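Local coordinates for 15-O-acetyltransferase (Fusarium sporotrichioides, PDB 3FOT), which transfers an acetyl group to the 15-hydroxyl of trichothecene intermediates in the biosynthesis of fungal mycotoxins such as T-2 toxin, at residues 140-143 and 144-147; 372-375 and 376-379; 497-500 and 501-504. All blocks are in the same frame, centred on the assembly; numbering follows the deposited sequence.

Interaction 1. Residues 140-143 and 144-147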
loop_
_atom_site.group_PDB
_atom_site.type_symbol
_atom_site.label_atom_id
_atom_site.label_comp_id
_atom_site.label_asym_id
_atom_site.label_seq_id
_atom_site.Cartn_x
_atom_site.Cartn_y
_atom_site.Cartn_z
ATOM N N GLU A 140 -17.069 -6.108 6.325
ATOM C CA GLU A 140 -18.326 -6.538 5.751
ATOM C C GLU A 140 -18.149 -6.888 4.278
ATOM O O GLU A 140 -18.706 -7.877 3.793
ATOM C CB GLU A 140 -19.355 -5.423 5.938
ATOM C CG GLU A 140 -20.614 -5.630 5.181
ATOM C CD GLU A 140 -21.490 -4.404 5.221
ATOM O OE1 GLU A 140 -22.167 -4.149 4.198
ATOM O OE2 GLU A 140 -21.477 -3.707 6.260
ATOM N N MET A 141 -17.350 -6.087 3.573
ATOM C CA MET A 141 -17.122 -6.293 2.159
ATOM C C MET A 141 -16.330 -7.575 1.917
ATOM O O MET A 141 -16.631 -8.358 0.991
ATOM C CB MET A 141 -16.403 -5.081 1.555
ATOM C CG MET A 141 -17.299 -3.879 1.408
ATOM S SD MET A 141 -16.318 -2.437 0.859
ATOM C CE MET A 141 -15.844 -2.923 -0.789
ATOM N N GLU A 142 -15.358 -7.818 2.782
ATOM C CA GLU A 142 -14.562 -9.034 2.657
ATOM C C GLU A 142 -15.373 -10.272 3.020
ATOM O O GLU A 142 -15.273 -11.295 2.336
ATOM C CB GLU A 142 -13.275 -8.910 3.457
ATOM C CG GLU A 142 -12.310 -7.924 2.804
ATOM C CD GLU A 142 -11.945 -8.321 1.370
ATOM O OE1 GLU A 142 -11.814 -9.537 1.082
ATOM O OE2 GLU A 142 -11.813 -7.430 0.514
ATOM N N GLU A 143 -16.202 -10.164 4.051
ATOM C CA GLU A 143 -17.141 -11.255 4.386
ATOM C C GLU A 143 -18.142 -11.498 3.238
ATOM O O GLU A 143 -18.363 -12.651 2.824
ATOM C CB GLU A 143 -17.840 -10.978 5.725
ATOM C CG GLU A 143 -16.893 -11.037 6.930
ATOM C CD GLU A 143 -17.390 -10.282 8.169
ATOM O OE1 GLU A 143 -18.599 -9.924 8.225
ATOM O OE2 GLU A 143 -16.557 -10.041 9.090
ATOM N N GLY A 144 -18.706 -10.412 2.706
ATOM C CA GLY A 144 -19.648 -10.465 1.581
ATOM C C GLY A 144 -19.091 -11.065 0.294
ATOM O O GLY A 144 -19.799 -11.810 -0.393
ATOM N N ARG A 145 -17.833 -10.728 -0.013
ATOM C CA ARG A 145 -17.039 -11.218 -1.177
ATOM C C ARG A 145 -17.419 -12.619 -1.640
ATOM O O ARG A 145 -17.586 -12.879 -2.816
ATOM C CB ARG A 145 -15.530 -11.114 -0.905
ATOM C CG ARG A 145 -14.679 -11.381 -2.142
ATOM C CD ARG A 145 -13.233 -10.874 -1.978
ATOM N NE ARG A 145 -13.197 -9.443 -1.667
ATOM C CZ ARG A 145 -13.652 -8.491 -2.477
ATOM N NH1 ARG A 145 -14.193 -8.827 -3.658
ATOM N NH2 ARG A 145 -13.586 -7.222 -2.101
ATOM N N ALA A 146 -17.454 -13.594 -0.767
ATOM C CA ALA A 146 -16.380 -14.393 -0.254
ATOM C C ALA A 146 -17.575 -15.323 -0.355
ATOM O O ALA A 146 -17.653 -16.173 -1.245
ATOM C CB ALA A 146 -16.050 -14.112 1.197
ATOM N N ALA A 147 -18.578 -14.971 0.460
ATOM C CA ALA A 147 -19.945 -15.510 0.436
ATOM C C ALA A 147 -20.674 -15.400 -0.905
ATOM O O ALA A 147 -21.487 -16.262 -1.220
ATOM C CB ALA A 147 -20.779 -14.841 1.531
#
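Gly-144 N donates to Glu-140 O at 2.8 Å, and Arg-145 N to Met-141 O at the same 2.8 Å, two i to i+4 bonds that join residues 140-143 to 144-147 as turns of the alpha-helix 134-147. On this backbone sits an i to i+3 salt bridge between Glu-142 and Arg-145, a good example of two charged side chains that lie side by side and point the same way. Both chains are bent, Glu-142 at chi2 (-58°) and Arg-145 at chi3 (-57°), and this brings carboxylate and guanidinium together beside the helix. The grip is side-on, with one nitrogen for each oxygen: NE reaches Glu-142 OE1 at 3.1 Å, while NH2 reaches Glu-142 OE2 at 3.2 Å. Both oxygens lie close to the guanidinium plane, yet the nitrogens approach from above the carboxylate plane, since the two groups are turned 38° apart. Glu-142 is buried, and its OE2 also bonds Tyr-54 OH and Asn-470 ND2, a set of partners that would probably keep the acid ionised. Met-141, by contrast, lays its side chain on Leu-181 and Phe-160 of the neighbouring sheet in this BAHD acyltransferase, and Glu-143 OE2 forms a salt bridge with Arg-278 of strand 277-283. Arg-145 NH2 in turn bonds Tyr-54 OH, so this nitrogen, the phenol oxygen and Glu-142 OE2 close a three-cornered polar ring.

Interaction 2. Residues 372-375 and 376-379. Unlike the reference sequence in segment 372-375: Thr-372 (reference Ala).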
loop_
_atom_site.group_PDB
_atom_site.type_symbol
_atom_site.label_atom_id
_atom_site.label_comp_id
_atom_site.label_asym_id
_atom_site.label_seq_id
_atom_site.Cartn_x
_atom_site.Cartn_y
_atom_site.Cartn_z
ATOM N N THR A 372 18.825 -12.225 21.257
ATOM C CA THR A 372 17.652 -12.817 21.908
ATOM C C THR A 372 17.514 -12.280 23.329
ATOM O O THR A 372 18.304 -12.606 24.226
ATOM C CB THR A 372 17.690 -14.373 21.871
ATOM O OG1 THR A 372 17.757 -14.800 20.506
ATOM C CG2 THR A 372 16.448 -14.984 22.524
ATOM N N VAL A 373 16.528 -11.404 23.517
ATOM C CA VAL A 373 16.277 -10.775 24.810
ATOM C C VAL A 373 14.804 -10.899 25.160
ATOM O O VAL A 373 13.938 -10.850 24.288
ATOM C CB VAL A 373 16.672 -9.267 24.844
ATOM C CG1 VAL A 373 18.163 -9.096 24.680
ATOM C CG2 VAL A 373 15.908 -8.456 23.768
ATOM N N SER A 374 14.513 -11.060 26.436
ATOM C CA SER A 374 13.130 -11.081 26.860
ATOM C C SER A 374 12.677 -9.679 27.264
ATOM O O SER A 374 13.482 -8.759 27.403
ATOM C CB SER A 374 12.936 -12.047 28.000
ATOM O OG SER A 374 13.313 -11.409 29.171
ATOM N N HIS A 375 11.367 -9.517 27.453
ATOM C CA HIS A 375 10.853 -8.244 27.920
ATOM C C HIS A 375 11.234 -7.985 29.386
ATOM O O HIS A 375 11.188 -6.847 29.842
ATOM C CB HIS A 375 9.336 -8.219 27.742
ATOM C CG HIS A 375 8.905 -8.114 26.313
ATOM N ND1 HIS A 375 9.102 -6.974 25.566
ATOM C CD2 HIS A 375 8.246 -8.984 25.509
ATOM C CE1 HIS A 375 8.598 -7.149 24.355
ATOM N NE2 HIS A 375 8.067 -8.356 24.297
ATOM N N LYS A 376 11.624 -9.039 30.098
ATOM C CA LYS A 376 11.989 -8.927 31.518
ATOM C C LYS A 376 13.489 -8.681 31.697
ATOM O O LYS A 376 13.941 -8.395 32.812
ATOM C CB LYS A 376 11.566 -10.193 32.280
ATOM C CG LYS A 376 10.043 -10.336 32.455
ATOM C CD LYS A 376 9.612 -11.797 32.613
ATOM C CE LYS A 376 8.091 -11.903 32.858
ATOM N NZ LYS A 376 7.625 -13.328 32.977
ATOM N N ASP A 377 14.265 -8.794 30.618
ATOM C CA ASP A 377 15.697 -8.479 30.686
ATOM C C ASP A 377 15.945 -6.990 30.955
ATOM O O ASP A 377 15.081 -6.130 30.678
ATOM C CB ASP A 377 16.430 -8.902 29.420
ATOM C CG ASP A 377 16.662 -10.398 29.344
ATOM O OD1 ASP A 377 16.772 -11.065 30.409
ATOM O OD2 ASP A 377 16.750 -10.908 28.206
ATOM N N GLU A 378 17.130 -6.682 31.485
ATOM C CA GLU A 378 17.532 -5.305 31.717
ATOM C C GLU A 378 17.281 -4.456 30.479
ATOM O O GLU A 378 17.550 -4.896 29.348
ATOM C CB GLU A 378 19.021 -5.198 32.067
ATOM C CG GLU A 378 19.431 -5.802 33.408
ATOM C CD GLU A 378 18.762 -5.113 34.568
ATOM O OE1 GLU A 378 18.661 -3.864 34.552
ATOM O OE2 GLU A 378 18.317 -5.827 35.485
ATOM N N LYS A 379 16.787 -3.242 30.699
ATOM C CA LYS A 379 16.558 -2.288 29.590
ATOM C C LYS A 379 17.785 -2.161 28.683
ATOM O O LYS A 379 17.661 -2.234 27.469
ATOM C CB LYS A 379 16.188 -0.911 30.133
ATOM C CG LYS A 379 15.808 0.083 29.052
ATOM C CD LYS A 379 15.556 1.470 29.632
ATOM C CE LYS A 379 15.602 2.532 28.547
ATOM N NZ LYS A 379 14.305 2.527 27.809
#
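Ser-374 and Asp-377 face each other across a four-residue turn and show how two short polar side chains can hold a bend in a loop. The backbone of His-375 and Lys-376 follows a type I beta turn, although its closing bond, Asp-377 N to Ser-374 O, is weak at 3.3 Å. The side chains add to it. Ser-374 holds OG between its own backbone N and carbonyl carbon (chi1 82°), a torsion that swings the hydroxyl oxygen in front of the amides that follow. It accepts from Lys-376 N at 3.1 Å, which makes an ST turn, and weakly from Asp-377 N, also at 3.1 Å but strongly bent. Asp-377 answers in the other direction. With CG beside its backbone N (chi1 -76°), its carboxylate turns back along the chain, and OD2 takes the N-H of Ser-374 at 2.9 Å in a nearly straight bond. The donor stands well above the carboxylate plane, 51° out of it. The same OD2 rests against Val-373, 3.4 Å from its CA and 3.7 Å from its CB. The exchange resembles a capping box, though its Asp-377 N to Ser-374 OG limb is weak. Lys-376 starts close to the serine, then runs extended away from the turn. The His-375 ring stacks on Phe-513 of helix 500-516, with NE2 bonded to Ser-509 OG. The turn is a surface feature of the loop that follows strand 358-365 and leads into helix 379-401, whose N-cap is Glu-378; Val-373 packs against Leu-316 of helix 306-321, Ala-385 of helix 379-401 and Phe-513 of helix 500-516.

Interaction 3. Residues 497-500 and 501-504. With SO4 (sulfate ion), chain I.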
loop_
_atom_site.group_PDB
_atom_site.type_symbol
_atom_site.label_atom_id
_atom_site.label_comp_id
_atom_site.label_asym_id
_atom_site.label_seq_id
_atom_site.Cartn_x
_atom_site.Cartn_y
_atom_site.Cartn_z
ATOM N N ASN A 497 -5.256 -18.761 9.441
ATOM C CA ASN A 497 -3.870 -19.108 9.783
ATOM C C ASN A 497 -3.455 -18.736 11.207
ATOM O O ASN A 497 -2.530 -19.351 11.775
ATOM C CB ASN A 497 -2.901 -18.490 8.768
ATOM C CG ASN A 497 -3.265 -18.813 7.332
ATOM O OD1 ASN A 497 -3.291 -17.923 6.488
ATOM N ND2 ASN A 497 -3.572 -20.093 7.048
ATOM N N TYR A 498 -4.120 -17.724 11.763
ATOM C CA TYR A 498 -3.857 -17.260 13.114
ATOM C C TYR A 498 -5.149 -16.887 13.819
ATOM O O TYR A 498 -6.141 -16.544 13.187
ATOM C CB TYR A 498 -2.972 -16.004 13.090
ATOM C CG TYR A 498 -1.685 -16.208 12.364
ATOM C CD1 TYR A 498 -0.536 -16.646 13.045
ATOM C CD2 TYR A 498 -1.602 -15.967 10.999
ATOM C CE1 TYR A 498 0.662 -16.834 12.371
ATOM C CE2 TYR A 498 -0.402 -16.151 10.315
ATOM C CZ TYR A 498 0.719 -16.582 11.003
ATOM O OH TYR A 498 1.904 -16.778 10.329
ATOM N N THR A 499 -5.111 -16.930 15.140
ATOM C CA THR A 499 -6.190 -16.346 15.927
ATOM C C THR A 499 -5.914 -14.855 16.114
ATOM O O THR A 499 -4.759 -14.418 16.038
ATOM C CB THR A 499 -6.333 -17.010 17.311
ATOM O OG1 THR A 499 -5.177 -16.734 18.106
ATOM C CG2 THR A 499 -6.495 -18.530 17.167
ATOM N N GLU A 500 -6.964 -14.079 16.347
ATOM C CA GLU A 500 -6.779 -12.653 16.623
ATOM C C GLU A 500 -5.927 -12.465 17.880
ATOM O O GLU A 500 -5.072 -11.569 17.930
ATOM C CB GLU A 500 -8.126 -11.929 16.732
ATOM C CG GLU A 500 -8.016 -10.402 16.791
ATOM C CD GLU A 500 -9.324 -9.718 17.134
ATOM O OE1 GLU A 500 -10.280 -10.392 17.591
ATOM O OE2 GLU A 500 -9.390 -8.493 16.959
ATOM N N ALA A 501 -6.159 -13.305 18.890
ATOM C CA ALA A 501 -5.408 -13.215 20.139
ATOM C C ALA A 501 -3.910 -13.380 19.947
ATOM O O ALA A 501 -3.126 -12.633 20.536
ATOM C CB ALA A 501 -5.904 -14.231 21.143
ATOM N N GLU A 502 -3.495 -14.357 19.145
ATOM C CA GLU A 502 -2.045 -14.523 18.956
ATOM C C GLU A 502 -1.394 -13.348 18.190
ATOM O O GLU A 502 -0.252 -12.968 18.493
ATOM C CB GLU A 502 -1.684 -15.902 18.373
ATOM C CG GLU A 502 -2.099 -16.123 16.953
ATOM C CD GLU A 502 -1.822 -17.547 16.502
ATOM O OE1 GLU A 502 -2.748 -18.190 15.980
ATOM O OE2 GLU A 502 -0.678 -18.023 16.715
ATOM N N VAL A 503 -2.134 -12.756 17.248
ATOM C CA VAL A 503 -1.628 -11.616 16.477
ATOM C C VAL A 503 -1.520 -10.390 17.378
ATOM O O VAL A 503 -0.536 -9.638 17.315
ATOM C CB VAL A 503 -2.519 -11.265 15.263
ATOM C CG1 VAL A 503 -1.899 -10.099 14.504
ATOM C CG2 VAL A 503 -2.633 -12.464 14.320
ATOM N N GLN A 504 -2.552 -10.186 18.193
ATOM C CA GLN A 504 -2.552 -9.119 19.188
ATOM C C GLN A 504 -1.372 -9.277 20.148
ATOM O O GLN A 504 -0.710 -8.305 20.455
ATOM C CB GLN A 504 -3.865 -9.105 19.987
ATOM C CG GLN A 504 -5.087 -8.672 19.200
ATOM C CD GLN A 504 -6.389 -8.817 19.987
ATOM O OE1 GLN A 504 -6.569 -9.759 20.765
ATOM N NE2 GLN A 504 -7.315 -7.888 19.765
HETATM S S SO4 I . -10.226 -16.130 16.297
HETATM O O1 SO4 I . -10.091 -16.297 17.742
HETATM O O2 SO4 I . -11.628 -15.863 15.954
HETATM O O3 SO4 I . -9.416 -14.994 15.871
HETATM O O4 SO4 I . -9.764 -17.369 15.668
HETATM O O HOH W 1 -2.003 -20.077 14.267
#
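Thr-499 and Glu-502 form a capping box at the start of helix 500-516, the classic exchange in which each residue's side chain accepts the other's backbone N-H. Thr-499 is the N-cap, and its OG1 receives Glu-502 N at 3.1 Å. In return Glu-502 OE1 accepts Thr-499 N at 2.8 Å through its anti lone pair. Because the glutamate carries CG between its backbone N and carbonyl carbon (chi1 69°), its otherwise extended chain runs back across the threonine at about a right angle, with CG 3.3 Å from Thr-499 OG1. A water donates to the same OE1 at 2.7 Å and also to Asn-497 O. The carboxylate carbon CD meets the edge of the Tyr-498 ring, in its plane. Glu-500, in the first turn, accepts Gln-504 N at its carbonyl O (2.9 Å), while its carboxylate stacks on the Gln-504 amide, the planes 25° apart and OE2 3.5 Å from NE2. Its own N-H, directed out of the helix start, holds O3 of a sulfate ion, probably from the crystallisation liquor, at 2.7 Å. The turn packs on the sheet: Val-503 touches Ile-491 and Tyr-493 of strand 486-494 and, together with Glu-500 and Gln-504, Val-280 of strand 277-283, while Tyr-498 OH bonds Pro-474 O in the loop before strand 477-483.

Overall arrangement
All three interactions are local, yet each uses polar side chains differently. Interactions 1 and 2 are surface contacts, the first with one buried glutamate, while interaction 3 is partly buried against its sheet. Interaction 1 pairs opposite charges along a helix, its glutamate tied to Tyr-54 of strand 53-61 and to Asn-470, just past strand 457-469. Interactions 2 and 3 instead satisfy backbone amides, in a turn and at a helix start. Helix 500-516 joins the last two, beginning in interaction 3 and receiving the histidine of interaction 2. Strand 277-283 touches both interactions 1 and 3, whose centres are about 20 Å apart; those of interactions 1 and 2 are about 42 Å apart. None lies at the 15-deacetylcalonectrin site of His-414.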